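Local coordinates for bifunctional GH43-CE protein (Bacteroides eggerthii, PDB 6MLY) that probably hydrolyses xylan-derived chains at its family 43 glycoside hydrolase domain and carries a carbohydrate esterase domain on the same polypeptide, at residues 380-385 / 443-448; 457-462 / 473-478. All blocks are in the same frame, centred on the assembly; numbering follows the deposited sequence.

Interaction 1: residues 380-385 / 443-448; sequences TGSVSM and YFKAEC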
ATOM      1  N   THR A 380       8.774  -3.030   4.757  1.00 72.84           N
ATOM      2  CA  THR A 380       7.965  -2.903   5.930  1.00 71.32           C
ATOM      3  C   THR A 380       8.621  -1.879   6.862  1.00 70.27           C
ATOM      4  O   THR A 380       9.756  -2.068   7.274  1.00 69.73           O
ATOM      5  CB  THR A 380       7.776  -4.279   6.583  1.00 71.99           C
ATOM      6  OG1 THR A 380       7.056  -5.095   5.656  1.00 73.85           O
ATOM      7  CG2 THR A 380       7.046  -4.222   7.909  1.00 72.23           C
ATOM      8  N   GLY A 381       7.886  -0.803   7.166  1.00 69.42           N
ATOM      9  CA  GLY A 381       8.251   0.160   8.205  1.00 69.16           C
ATOM     10  C   GLY A 381       7.536  -0.136   9.512  1.00 68.15           C
ATOM     11  O   GLY A 381       6.530  -0.833   9.511  1.00 68.68           O
ATOM     12  N   SER A 382       8.066   0.395  10.623  1.00 68.26           N
ATOM     13  CA  SER A 382       7.514   0.183  11.967  1.00 68.37           C
ATOM     14  C   SER A 382       7.836   1.368  12.885  1.00 68.30           C
ATOM     15  O   SER A 382       8.788   2.121  12.637  1.00 68.53           O
ATOM     16  CB  SER A 382       8.038  -1.092  12.564  1.00 69.87           C
ATOM     17  OG  SER A 382       7.704  -2.202  11.751  1.00 71.93           O
ATOM     18  N   VAL A 383       7.051   1.504  13.960  1.00 67.75           N
ATOM     19  CA  VAL A 383       7.278   2.510  14.998  1.00 67.64           C
ATOM     20  C   VAL A 383       6.835   1.958  16.359  1.00 68.20           C
ATOM     21  O   VAL A 383       6.104   0.971  16.438  1.00 68.34           O
ATOM     22  CB  VAL A 383       6.546   3.828  14.678  1.00 67.78           C
ATOM     23  CG1 VAL A 383       7.328   4.696  13.703  1.00 67.93           C
ATOM     24  CG2 VAL A 383       5.143   3.580  14.160  1.00 67.82           C
ATOM     25  N   SER A 384       7.335   2.598  17.421  1.00 68.27           N
ATOM     26  CA  SER A 384       6.802   2.510  18.776  1.00 68.87           C
ATOM     27  C   SER A 384       6.530   3.935  19.257  1.00 69.46           C
ATOM     28  O   SER A 384       7.408   4.797  19.140  1.00 68.58           O
ATOM     29  CB  SER A 384       7.749   1.789  19.712  1.00 69.42           C
ATOM     30  OG  SER A 384       7.337   1.920  21.071  1.00 70.39           O
ATOM     31  N   MET A 385       5.324   4.168  19.785  1.00 69.42           N
ATOM     32  CA  MET A 385       4.873   5.502  20.140  1.00 69.27           C
ATOM     33  C   MET A 385       4.585   5.566  21.643  1.00 70.03           C
ATOM     34  O   MET A 385       4.726   4.575  22.350  1.00 70.81           O
ATOM     35  CB  MET A 385       3.618   5.877  19.344  1.00 69.20           C
ATOM     36  CG  MET A 385       3.690   7.271  18.720  1.00 69.18           C
ATOM     37  SD  MET A 385       2.681   7.475  17.228  1.00 69.23           S
ATOM     38  CE  MET A 385       3.397   6.196  16.197  1.00 68.44           C
ATOM     39  N   TYR A 443       2.178   0.420  19.119  1.00 71.02           N
ATOM     40  CA  TYR A 443       3.065   0.091  18.012  1.00 70.16           C
ATOM     41  C   TYR A 443       2.270   0.173  16.704  1.00 69.99           C
ATOM     42  O   TYR A 443       1.045   0.046  16.711  1.00 68.48           O
ATOM     43  CB  TYR A 443       3.676  -1.297  18.226  1.00 69.66           C
ATOM     44  CG  TYR A 443       4.550  -1.432  19.450  1.00 70.54           C
ATOM     45  CD1 TYR A 443       4.002  -1.630  20.709  1.00 70.63           C
ATOM     46  CD2 TYR A 443       5.932  -1.370  19.354  1.00 70.08           C
ATOM     47  CE1 TYR A 443       4.800  -1.752  21.836  1.00 71.05           C
ATOM     48  CE2 TYR A 443       6.745  -1.498  20.470  1.00 70.39           C
ATOM     49  CZ  TYR A 443       6.177  -1.690  21.715  1.00 70.66           C
ATOM     50  OH  TYR A 443       6.974  -1.814  22.813  1.00 70.46           O
ATOM     51  N   PHE A 444       2.981   0.413  15.594  1.00 70.26           N
ATOM     52  CA  PHE A 444       2.395   0.442  14.246  1.00 70.46           C
ATOM     53  C   PHE A 444       3.384  -0.141  13.232  1.00 71.19           C
ATOM     54  O   PHE A 444       4.597  -0.100  13.436  1.00 70.76           O
ATOM     55  CB  PHE A 444       2.002   1.861  13.828  1.00 70.21           C
ATOM     56  CG  PHE A 444       0.912   2.486  14.661  1.00 70.41           C
ATOM     57  CD1 PHE A 444      -0.401   2.050  14.557  1.00 71.04           C
ATOM     58  CD2 PHE A 444       1.194   3.510  15.548  1.00 70.54           C
ATOM     59  CE1 PHE A 444      -1.403   2.628  15.321  1.00 71.62           C
ATOM     60  CE2 PHE A 444       0.191   4.088  16.312  1.00 70.86           C
ATOM     61  CZ  PHE A 444      -1.106   3.647  16.196  1.00 71.43           C
ATOM     62  N   LYS A 445       2.826  -0.667  12.136  1.00 71.55           N
ATOM     63  CA  LYS A 445       3.568  -1.297  11.050  1.00 71.93           C
ATOM     64  C   LYS A 445       2.851  -0.963   9.736  1.00 71.69           C
ATOM     65  O   LYS A 445       1.632  -0.847   9.700  1.00 72.11           O
ATOM     66  CB  LYS A 445       3.666  -2.808  11.298  1.00 73.29           C
ATOM     67  CG  LYS A 445       4.464  -3.613  10.276  1.00 73.85           C
ATOM     68  CD  LYS A 445       5.042  -4.918  10.824  1.00 75.21           C
ATOM     69  CE  LYS A 445       4.002  -5.994  11.063  1.00 75.45           C
ATOM     70  NZ  LYS A 445       4.611  -7.270  11.513  1.00 76.47           N
ATOM     71  N   ALA A 446       3.632  -0.774   8.671  1.00 72.11           N
ATOM     72  CA  ALA A 446       3.108  -0.510   7.338  1.00 71.29           C
ATOM     73  C   ALA A 446       3.915  -1.329   6.327  1.00 71.48           C
ATOM     74  O   ALA A 446       5.116  -1.141   6.222  1.00 72.20           O
ATOM     75  CB  ALA A 446       3.179   0.967   7.042  1.00 71.15           C
ATOM     76  N   GLU A 447       3.239  -2.244   5.625  1.00 72.21           N
ATOM     77  CA  GLU A 447       3.857  -3.126   4.635  1.00 73.06           C
ATOM     78  C   GLU A 447       3.609  -2.562   3.231  1.00 73.15           C
ATOM     79  O   GLU A 447       2.637  -1.839   3.008  1.00 73.01           O
ATOM     80  CB  GLU A 447       3.290  -4.544   4.729  1.00 73.63           C
ATOM     81  CG  GLU A 447       3.538  -5.224   6.066  1.00 74.22           C
ATOM     82  CD  GLU A 447       3.290  -6.723   6.059  1.00 75.64           C
ATOM     83  OE1 GLU A 447       2.141  -7.126   5.771  1.00 75.15           O
ATOM     84  OE2 GLU A 447       4.254  -7.481   6.324  1.00 76.59           O
ATOM     85  N   CYS A 448       4.508  -2.914   2.303  1.00 74.09           N
ATOM     86  CA  CYS A 448       4.453  -2.495   0.902  1.00 74.40           C
ATOM     87  C   CYS A 448       4.800  -3.681  -0.005  1.00 74.66           C
ATOM     88  O   CYS A 448       5.867  -4.289   0.142  1.00 75.22           O
ATOM     89  CB  CYS A 448       5.445  -1.372   0.608  1.00 75.21           C
ATOM     90  SG  CYS A 448       5.057   0.208   1.417  1.00 76.23           S
TER
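G381 pairs with A446, and V383 with F444, in the seven-stranded antiparallel sheet of the concanavalin A-like beta-sandwich, a worked example of adjacent strands that do not follow one another in sequence. The strand axes run 171° apart. Four backbone bonds join the two pairs: G381 N to A446 O at 2.9 Å and V383 N to F444 O at 3.0 Å, with return bonds from A446 N to G381 O and, longer at 3.3 Å, from F444 N to V383 O. The non-hydrogen-bonded pairs between and beyond them are T380 with E447, S382 with K445 and S384 with Y443.

Apolar contacts gather on the face bearing V383, F444 and A446, which is turned to L398 and L400 of the facing sheet. V383 CG2 lies 3.6 Å from F444 CB. The M385 chain bends at chi3 (-59°), bringing its CE to the edge of the F444 ring, 3.5 Å from CD2.

The other face mixes aromatic, aliphatic and polar groups. Y443 approaches S384 obliquely, its CE2 3.5 Å from S384 CB, while W468 and Y507 also touch the Y443 side chain. A glycine in place of Y443 would probably uncover one side of S384 and deprive W468 and Y507 of a shared neighbour. K445 CG lies 3.6 Å from T380 CG2 where the two side chains cross, and K445 makes cation-pi contacts with W468 and Y460. The E447 carboxylate is gripped from outside the pair, OE1 by Y460 OH and OE2 by S515 OG; nearer its backbone, E447 CG rests 3.5 Å from T380 OG1.

Interaction 2: residues 457-462 / 473-478; sequences GYFYYS and NVLKMQ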
ATOM      1  N   GLY A 457      -0.575  -1.367   0.159  1.00 77.62           N
ATOM      2  CA  GLY A 457      -0.081  -1.083   1.505  1.00 76.67           C
ATOM      3  C   GLY A 457      -1.008  -1.649   2.569  1.00 76.53           C
ATOM      4  O   GLY A 457      -2.184  -1.274   2.634  1.00 76.87           O
ATOM      5  N   TYR A 458      -0.475  -2.567   3.387  1.00 75.40           N
ATOM      6  CA  TYR A 458      -1.187  -3.136   4.534  1.00 75.31           C
ATOM      7  C   TYR A 458      -0.716  -2.436   5.815  1.00 74.12           C
ATOM      8  O   TYR A 458       0.487  -2.311   6.049  1.00 73.62           O
ATOM      9  CB  TYR A 458      -0.937  -4.644   4.656  1.00 74.65           C
ATOM     10  CG  TYR A 458      -0.986  -5.424   3.365  1.00 74.72           C
ATOM     11  CD1 TYR A 458      -2.089  -5.370   2.526  1.00 74.87           C
ATOM     12  CD2 TYR A 458       0.069  -6.247   2.995  1.00 75.22           C
ATOM     13  CE1 TYR A 458      -2.135  -6.095   1.344  1.00 75.71           C
ATOM     14  CE2 TYR A 458       0.040  -6.977   1.816  1.00 75.73           C
ATOM     15  CZ  TYR A 458      -1.064  -6.901   0.986  1.00 76.07           C
ATOM     16  OH  TYR A 458      -1.078  -7.626  -0.173  1.00 76.66           O
ATOM     17  N   PHE A 459      -1.674  -2.004   6.643  1.00 74.73           N
ATOM     18  CA  PHE A 459      -1.388  -1.391   7.940  1.00 75.15           C
ATOM     19  C   PHE A 459      -1.775  -2.347   9.073  1.00 75.37           C
ATOM     20  O   PHE A 459      -2.747  -3.097   8.959  1.00 76.28           O
ATOM     21  CB  PHE A 459      -2.138  -0.068   8.088  1.00 76.37           C
ATOM     22  CG  PHE A 459      -1.750   0.974   7.072  1.00 76.39           C
ATOM     23  CD1 PHE A 459      -2.426   1.074   5.867  1.00 77.85           C
ATOM     24  CD2 PHE A 459      -0.702   1.850   7.316  1.00 76.54           C
ATOM     25  CE1 PHE A 459      -2.063   2.032   4.931  1.00 77.63           C
ATOM     26  CE2 PHE A 459      -0.343   2.808   6.379  1.00 76.48           C
ATOM     27  CZ  PHE A 459      -1.024   2.898   5.187  1.00 76.91           C
ATOM     28  N   TYR A 460      -0.994  -2.298  10.158  1.00 73.90           N
ATOM     29  CA  TYR A 460      -1.247  -3.042  11.388  1.00 73.92           C
ATOM     30  C   TYR A 460      -1.039  -2.108  12.588  1.00 72.95           C
ATOM     31  O   TYR A 460      -0.390  -1.062  12.456  1.00 72.99           O
ATOM     32  CB  TYR A 460      -0.290  -4.230  11.543  1.00 74.50           C
ATOM     33  CG  TYR A 460      -0.225  -5.214  10.401  1.00 74.13           C
ATOM     34  CD1 TYR A 460      -0.662  -6.520  10.560  1.00 74.32           C
ATOM     35  CD2 TYR A 460       0.331  -4.865   9.182  1.00 74.13           C
ATOM     36  CE1 TYR A 460      -0.581  -7.443   9.531  1.00 74.02           C
ATOM     37  CE2 TYR A 460       0.415  -5.776   8.141  1.00 74.09           C
ATOM     38  CZ  TYR A 460      -0.041  -7.071   8.316  1.00 74.08           C
ATOM     39  OH  TYR A 460       0.048  -7.968   7.295  1.00 74.46           O
ATOM     40  N   TYR A 461      -1.584  -2.508  13.748  1.00 72.30           N
ATOM     41  CA  TYR A 461      -1.225  -1.921  15.042  1.00 71.46           C
ATOM     42  C   TYR A 461      -0.769  -3.051  15.973  1.00 71.29           C
ATOM     43  O   TYR A 461      -0.786  -4.213  15.587  1.00 71.51           O
ATOM     44  CB  TYR A 461      -2.378  -1.091  15.612  1.00 72.59           C
ATOM     45  CG  TYR A 461      -3.499  -1.870  16.253  1.00 73.80           C
ATOM     46  CD1 TYR A 461      -3.438  -2.254  17.584  1.00 75.19           C
ATOM     47  CD2 TYR A 461      -4.644  -2.193  15.542  1.00 74.79           C
ATOM     48  CE1 TYR A 461      -4.470  -2.961  18.182  1.00 76.40           C
ATOM     49  CE2 TYR A 461      -5.689  -2.893  16.125  1.00 75.78           C
ATOM     50  CZ  TYR A 461      -5.603  -3.277  17.453  1.00 76.06           C
ATOM     51  OH  TYR A 461      -6.621  -3.971  18.039  1.00 76.62           O
ATOM     52  N   SER A 462      -0.334  -2.685  17.181  1.00 71.16           N
ATOM     53  CA  SER A 462       0.118  -3.644  18.180  1.00 71.86           C
ATOM     54  C   SER A 462       0.289  -2.944  19.538  1.00 72.94           C
ATOM     55  O   SER A 462       0.658  -1.775  19.587  1.00 73.23           O
ATOM     56  CB  SER A 462       1.380  -4.334  17.727  1.00 71.67           C
ATOM     57  OG  SER A 462       1.942  -5.118  18.767  1.00 72.70           O
ATOM     58  N   ASN A 473      -8.518  -1.406   5.664  1.00 77.37           N
ATOM     59  CA  ASN A 473      -8.436  -1.972   4.310  1.00 77.42           C
ATOM     60  C   ASN A 473      -6.986  -1.884   3.805  1.00 77.57           C
ATOM     61  O   ASN A 473      -6.074  -1.460   4.535  1.00 77.94           O
ATOM     62  CB  ASN A 473      -9.431  -1.303   3.351  1.00 78.12           C
ATOM     63  CG  ASN A 473      -9.207   0.183   3.160  1.00 78.03           C
ATOM     64  OD1 ASN A 473      -8.195   0.728   3.591  1.00 77.96           O
ATOM     65  ND2 ASN A 473     -10.153   0.854   2.523  1.00 77.92           N
ATOM     66  N   VAL A 474      -6.789  -2.335   2.561  1.00 78.65           N
ATOM     67  CA  VAL A 474      -5.536  -2.182   1.821  1.00 78.36           C
ATOM     68  C   VAL A 474      -5.534  -0.800   1.159  1.00 78.61           C
ATOM     69  O   VAL A 474      -6.576  -0.314   0.711  1.00 79.75           O
ATOM     70  CB  VAL A 474      -5.356  -3.302   0.776  1.00 79.08           C
ATOM     71  CG1 VAL A 474      -6.327  -3.174  -0.391  1.00 80.06           C
ATOM     72  CG2 VAL A 474      -3.932  -3.374   0.256  1.00 79.31           C
ATOM     73  N   LEU A 475      -4.347  -0.184   1.103  1.00 78.63           N
ATOM     74  CA  LEU A 475      -4.132   1.074   0.391  1.00 79.38           C
ATOM     75  C   LEU A 475      -3.633   0.770  -1.025  1.00 80.54           C
ATOM     76  O   LEU A 475      -2.453   0.448  -1.209  1.00 82.40           O
ATOM     77  CB  LEU A 475      -3.111   1.919   1.160  1.00 79.81           C
ATOM     78  CG  LEU A 475      -2.753   3.258   0.516  1.00 79.89           C
ATOM     79  CD1 LEU A 475      -3.921   4.226   0.619  1.00 81.34           C
ATOM     80  CD2 LEU A 475      -1.500   3.853   1.141  1.00 79.14           C
ATOM     81  N   LYS A 476      -4.530   0.876  -2.014  1.00 80.71           N
ATOM     82  CA  LYS A 476      -4.153   0.747  -3.430  1.00 82.13           C
ATOM     83  C   LYS A 476      -3.351   1.985  -3.848  1.00 80.54           C
ATOM     84  O   LYS A 476      -3.915   2.959  -4.349  1.00 80.22           O
ATOM     85  CB  LYS A 476      -5.383   0.562  -4.328  1.00 84.37           C
ATOM     86  CG  LYS A 476      -6.112  -0.766  -4.179  1.00 85.73           C
ATOM     87  CD  LYS A 476      -5.206  -1.978  -4.253  1.00 87.66           C
ATOM     88  CE  LYS A 476      -5.965  -3.278  -4.427  1.00 89.05           C
ATOM     89  NZ  LYS A 476      -6.525  -3.425  -5.792  1.00 91.53           N
ATOM     90  N   MET A 477      -2.033   1.924  -3.625  1.00 79.23           N
ATOM     91  CA  MET A 477      -1.113   3.008  -3.936  1.00 78.56           C
ATOM     92  C   MET A 477      -1.193   3.327  -5.437  1.00 80.40           C
ATOM     93  O   MET A 477      -1.190   2.413  -6.260  1.00 83.21           O
ATOM     94  CB  MET A 477       0.327   2.615  -3.580  1.00 77.79           C
ATOM     95  CG  MET A 477       0.587   2.512  -2.088  1.00 76.60           C
ATOM     96  SD  MET A 477       2.077   1.514  -1.705  1.00 75.19           S
ATOM     97  CE  MET A 477       2.705   2.483  -0.304  1.00 74.00           C
ATOM     98  N   GLN A 478      -1.290   4.620  -5.772  1.00 80.92           N
ATOM     99  CA  GLN A 478      -1.155   5.092  -7.153  1.00 83.00           C
ATOM    100  C   GLN A 478      -0.115   6.223  -7.205  1.00 83.80           C
ATOM    101  O   GLN A 478      -0.090   7.114  -6.337  1.00 85.19           O
ATOM    102  CB  GLN A 478      -2.499   5.549  -7.731  1.00 84.77           C
ATOM    103  CG  GLN A 478      -2.464   5.710  -9.251  1.00 86.00           C
ATOM    104  CD  GLN A 478      -3.603   6.514  -9.835  1.00 86.49           C
ATOM    105  OE1 GLN A 478      -4.607   6.795  -9.183  1.00 87.13           O
ATOM    106  NE2 GLN A 478      -3.450   6.895 -11.093  1.00 85.92           N
TER
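The Y458 ring meets V474 obliquely, at its CD1-CE1 side: Y458 CE1 is 3.4 Å from V474 CG2, and the two side chains lie alongside each other, pointing the same way. V474 CG2 stands anti to the backbone N (chi1 70° for CG1), the rotation that carries this methyl to the tyrosine. R518 touches the same Y458 side chain, and E520 and D521 touch V474, so strand 518-523 lies against this side of the contact. The F459 ring behaves differently. It receives L475 at its edge, near the ring plane, with F459 CE1 3.9 Å from L475 CB and F459 CZ 4.2 Å from L475 CD2. The two side chains lie at a slant to each other, and both reach strand 418-423 of the facing sheet, F459 through M421 and L475 through N423.

Between these two groups runs the backbone of a beta hairpin, near the open ends of its strands. Within 457-462 and 473-478 the pairing comes down to one bridge: G457 and L475 form an antiparallel hydrogen-bonded pair. G457 N donates to L475 O and L475 N to G457 O, both at 2.9 Å. The CA of V474 adds a CH···O contact to G457 O.

Beyond this pair the chain of 473-478 turns off. K476 is the centre of an inverse gamma turn, whose weak bond from M477 N makes L475 O an acceptor twice over. E425 OE2 takes the K476 N-H, and N423 ND2 bonds N473 OD1. The turn brings M477 SD to 4.3 Å from G457 N.

In the fold
Interactions 1 and 2 occupy one seven-stranded antiparallel sheet of the concanavalin A-like domain, with centres about 11 Å apart. Across it strands 378-386, 441-449, 456-462 and 469-476 are consecutive neighbours, the last being an outermost strand. Along the chain the contacts come in series: interaction 1 pairs strands far apart in sequence, whereas interaction 2 joins the two strands of a local hairpin. Strands 441-449 and 456-462 link them through a probable hydrogen bond from Y443 N to S462 O at 2.7 Å, and, past the end of strand 469-476, M477 CE packs on C448 SG at 3.7 Å. Long-range and local pairing thus build one continuous sheet, away from the predicted catalytic residues and the sodium site.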